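Local coordinates for protein type III Pentaketide Synthase (Neurospora crassa, PDB 3EUO) that probably acts as an acyltransferase of the chalcone and stilbene synthase family, building pentaketides as a fungal type III polyketide synthase, at residues A[198-210]-A[324-337]. Sequence-based numbering, arbitrary orientation.
Sequences IALFSDCASAVIL and YINHGNSSSATIFS
Backbone bonds join Phe201 to Asn329 in a single beta bridge: Asn329 N donates to Leu200 O (3.0 Å, 164° at the hydrogen), and Ser202 N returns a bond to Asn329 O. Serine hydroxyls bond to carbonyls beyond the bridge. Ser202 OG, lying between its own backbone N and carbonyl carbon (chi1 60°), gives its proton to His327 O at 2.7 Å and shares a second hydrogen bond, also 2.7 Å, with Ser330 OG; Ser206 OG similarly reaches Ala333 O at 2.6 Å. Alongside the bridge, the Asn329 amide and Phe201 ring run the same way with planes 41° apart, ND2 lying 3.3 Å from CE1. Asn329 OD1 accepts from Ser331 N in an Asx turn, while ND2 bonds the oxidised cysteine (3-sulfinoalanine) at position 143, placing the contact beside that modified residue. With an alanine at this position, Ser331 N and the sulfinate would probably lose these partners, and a gap would open beside the Phe201 ring. Apolar contacts lie further along: Val208 CG1 sits over one face of the Phe336 ring, 4.0 Å from its centroid, and the CB atoms of Cys204 and Ala333 meet. The 328-333 connection thus pairs with the 201-203 loop, while Ala333 and the start of helix 334-342 pack on strand 204-211, between strands 168-175 and 4-11 in the mixed sheet.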
# COMPACT_ATOMS: atom_id res chain seq x y z
N ILE A 198 -0.58 -11.52 21.58
CA ILE A 198 -0.59 -12.98 21.41
C ILE A 198 -1.84 -13.67 21.97
O ILE A 198 -2.11 -14.83 21.66
CB ILE A 198 0.69 -13.67 21.96
CG1 ILE A 198 0.90 -13.36 23.45
CG2 ILE A 198 1.88 -13.28 21.10
CD1 ILE A 198 1.95 -14.27 24.13
N ALA A 199 -2.61 -12.94 22.78
CA ALA A 199 -3.90 -13.43 23.29
C ALA A 199 -5.04 -13.21 22.27
O ALA A 199 -6.12 -13.80 22.39
CB ALA A 199 -4.25 -12.72 24.59
N LEU A 200 -4.79 -12.35 21.29
CA LEU A 200 -5.86 -11.85 20.44
C LEU A 200 -5.77 -12.27 18.99
O LEU A 200 -6.77 -12.68 18.39
CB LEU A 200 -5.92 -10.32 20.51
CG LEU A 200 -6.20 -9.63 21.84
CD1 LEU A 200 -6.15 -8.13 21.60
CD2 LEU A 200 -7.57 -10.05 22.37
N PHE A 201 -4.58 -12.16 18.41
CA PHE A 201 -4.48 -12.19 16.95
C PHE A 201 -4.40 -13.57 16.31
O PHE A 201 -3.77 -14.49 16.85
CB PHE A 201 -3.33 -11.29 16.47
CG PHE A 201 -3.65 -9.83 16.57
CD1 PHE A 201 -4.46 -9.22 15.61
CD2 PHE A 201 -3.17 -9.07 17.63
CE1 PHE A 201 -4.77 -7.86 15.70
CE2 PHE A 201 -3.47 -7.70 17.73
CZ PHE A 201 -4.27 -7.10 16.76
N SER A 202 -5.04 -13.68 15.15
CA SER A 202 -5.16 -14.93 14.41
C SER A 202 -4.93 -14.71 12.90
O SER A 202 -4.72 -13.57 12.45
CB SER A 202 -6.54 -15.54 14.66
OG SER A 202 -7.57 -14.66 14.23
N ASP A 203 -5.00 -15.80 12.14
CA ASP A 203 -4.67 -15.82 10.72
C ASP A 203 -5.93 -16.09 9.89
O ASP A 203 -6.76 -16.91 10.28
CB ASP A 203 -3.64 -16.92 10.41
CG ASP A 203 -2.40 -16.84 11.29
OD1 ASP A 203 -2.12 -15.75 11.83
OD2 ASP A 203 -1.71 -17.87 11.44
N CYS A 204 -6.05 -15.40 8.76
CA CYS A 204 -7.21 -15.53 7.89
C CYS A 204 -6.99 -14.82 6.57
O CYS A 204 -6.21 -13.88 6.49
CB CYS A 204 -8.45 -14.93 8.56
SG CYS A 204 -10.02 -15.20 7.66
N ALA A 205 -7.71 -15.27 5.54
CA ALA A 205 -7.84 -14.46 4.33
C ALA A 205 -9.31 -14.36 4.00
O ALA A 205 -10.06 -15.31 4.20
CB ALA A 205 -7.06 -15.06 3.18
N SER A 206 -9.72 -13.20 3.50
CA SER A 206 -11.10 -13.00 3.12
C SER A 206 -11.15 -12.05 1.94
O SER A 206 -10.28 -11.21 1.77
CB SER A 206 -11.91 -12.44 4.28
OG SER A 206 -11.37 -11.21 4.72
N ALA A 207 -12.18 -12.20 1.11
CA ALA A 207 -12.30 -11.41 -0.10
C ALA A 207 -13.75 -11.11 -0.43
O ALA A 207 -14.65 -11.88 -0.07
CB ALA A 207 -11.63 -12.13 -1.27
N VAL A 208 -13.97 -9.98 -1.09
CA VAL A 208 -15.25 -9.67 -1.71
C VAL A 208 -15.03 -9.21 -3.14
O VAL A 208 -13.94 -8.75 -3.51
CB VAL A 208 -16.09 -8.61 -0.93
CG1 VAL A 208 -16.33 -9.06 0.52
CG2 VAL A 208 -15.43 -7.23 -0.97
N ILE A 209 -16.06 -9.37 -3.96
CA ILE A 209 -16.09 -8.73 -5.27
C ILE A 209 -16.99 -7.51 -5.17
O ILE A 209 -18.15 -7.63 -4.75
CB ILE A 209 -16.66 -9.67 -6.36
CG1 ILE A 209 -15.82 -10.96 -6.44
CG2 ILE A 209 -16.74 -8.92 -7.69
CD1 ILE A 209 -14.33 -10.73 -6.78
N LEU A 210 -16.44 -6.35 -5.49
CA LEU A 210 -17.25 -5.13 -5.60
C LEU A 210 -17.42 -4.78 -7.07
O LEU A 210 -16.44 -4.60 -7.79
CB LEU A 210 -16.61 -3.95 -4.86
CG LEU A 210 -17.51 -2.71 -4.68
CD1 LEU A 210 -18.68 -2.99 -3.73
CD2 LEU A 210 -16.69 -1.52 -4.18
N TYR A 324 -15.20 -13.60 16.52
CA TYR A 324 -14.29 -13.32 17.61
C TYR A 324 -14.09 -14.54 18.52
O TYR A 324 -12.95 -14.92 18.81
CB TYR A 324 -14.83 -12.14 18.42
CG TYR A 324 -13.96 -11.75 19.60
CD1 TYR A 324 -12.74 -11.10 19.41
CD2 TYR A 324 -14.37 -12.03 20.89
CE1 TYR A 324 -11.95 -10.74 20.50
CE2 TYR A 324 -13.58 -11.68 21.99
CZ TYR A 324 -12.38 -11.04 21.79
OH TYR A 324 -11.63 -10.70 22.87
N ILE A 325 -15.19 -15.15 18.93
CA ILE A 325 -15.12 -16.29 19.85
C ILE A 325 -14.44 -17.50 19.21
O ILE A 325 -13.60 -18.15 19.84
CB ILE A 325 -16.51 -16.67 20.41
CG1 ILE A 325 -17.05 -15.53 21.28
CG2 ILE A 325 -16.43 -17.97 21.22
CD1 ILE A 325 -18.51 -15.70 21.71
N ASN A 326 -14.79 -17.79 17.96
CA ASN A 326 -14.36 -19.01 17.31
C ASN A 326 -13.09 -18.91 16.48
O ASN A 326 -12.51 -19.94 16.13
CB ASN A 326 -15.52 -19.57 16.48
CG ASN A 326 -16.72 -19.90 17.33
OD1 ASN A 326 -17.74 -19.22 17.27
ND2 ASN A 326 -16.59 -20.92 18.18
N HIS A 327 -12.64 -17.69 16.19
CA HIS A 327 -11.46 -17.49 15.32
C HIS A 327 -10.48 -16.43 15.80
O HIS A 327 -9.34 -16.38 15.34
CB HIS A 327 -11.90 -17.17 13.89
CG HIS A 327 -12.77 -18.22 13.28
ND1 HIS A 327 -12.26 -19.34 12.66
CD2 HIS A 327 -14.12 -18.33 13.21
CE1 HIS A 327 -13.26 -20.09 12.22
NE2 HIS A 327 -14.39 -19.50 12.55
N GLY A 328 -10.92 -15.56 16.71
CA GLY A 328 -10.04 -14.49 17.20
C GLY A 328 -10.04 -13.29 16.26
O GLY A 328 -10.86 -13.20 15.35
N ASN A 329 -9.11 -12.37 16.50
CA ASN A 329 -8.99 -11.14 15.71
C ASN A 329 -7.98 -11.36 14.58
O ASN A 329 -6.77 -11.41 14.82
CB ASN A 329 -8.55 -9.99 16.65
CG ASN A 329 -8.25 -8.68 15.91
OD1 ASN A 329 -8.26 -8.62 14.69
ND2 ASN A 329 -7.95 -7.64 16.68
N SER A 330 -8.48 -11.49 13.35
CA SER A 330 -7.62 -11.75 12.19
C SER A 330 -7.24 -10.45 11.47
O SER A 330 -7.04 -10.45 10.25
CB SER A 330 -8.30 -12.72 11.21
OG SER A 330 -8.65 -13.94 11.86
N SER A 331 -7.13 -9.37 12.24
CA SER A 331 -6.78 -8.04 11.72
C SER A 331 -7.67 -7.67 10.52
O SER A 331 -8.89 -7.84 10.59
CB SER A 331 -5.28 -7.96 11.44
OG SER A 331 -4.90 -6.68 10.97
N SER A 332 -7.08 -7.20 9.42
CA SER A 332 -7.86 -6.69 8.28
C SER A 332 -8.79 -7.72 7.62
O SER A 332 -9.74 -7.34 6.94
CB SER A 332 -6.94 -6.09 7.21
OG SER A 332 -6.21 -7.12 6.55
N ALA A 333 -8.50 -9.01 7.83
CA ALA A 333 -9.28 -10.09 7.19
C ALA A 333 -10.60 -10.40 7.91
O ALA A 333 -11.46 -11.09 7.35
CB ALA A 333 -8.42 -11.35 7.07
N THR A 334 -10.77 -9.89 9.12
CA THR A 334 -11.91 -10.29 9.93
C THR A 334 -13.23 -9.71 9.44
O THR A 334 -14.27 -10.39 9.50
CB THR A 334 -11.75 -9.91 11.42
OG1 THR A 334 -10.43 -10.26 11.86
CG2 THR A 334 -12.77 -10.66 12.28
N ILE A 335 -13.21 -8.47 8.96
CA ILE A 335 -14.46 -7.79 8.62
C ILE A 335 -15.22 -8.48 7.50
O ILE A 335 -16.45 -8.61 7.59
CB ILE A 335 -14.31 -6.25 8.39
CG1 ILE A 335 -15.68 -5.56 8.34
CG2 ILE A 335 -13.50 -5.95 7.13
CD1 ILE A 335 -16.57 -5.81 9.55
N PHE A 336 -14.52 -8.95 6.46
CA PHE A 336 -15.22 -9.65 5.37
C PHE A 336 -15.72 -11.01 5.86
O PHE A 336 -16.75 -11.51 5.38
CB PHE A 336 -14.35 -9.80 4.11
CG PHE A 336 -13.95 -8.49 3.46
CD1 PHE A 336 -14.66 -7.32 3.66
CD2 PHE A 336 -12.85 -8.46 2.59
CE1 PHE A 336 -14.27 -6.12 3.06
CE2 PHE A 336 -12.46 -7.28 1.97
CZ PHE A 336 -13.17 -6.10 2.20
N SER A 337 -14.99 -11.60 6.80
CA SER A 337 -15.40 -12.84 7.45
C SER A 337 -16.71 -12.64 8.22
O SER A 337 -17.62 -13.47 8.13
CB SER A 337 -14.30 -13.35 8.38
OG SER A 337 -14.64 -14.61 8.92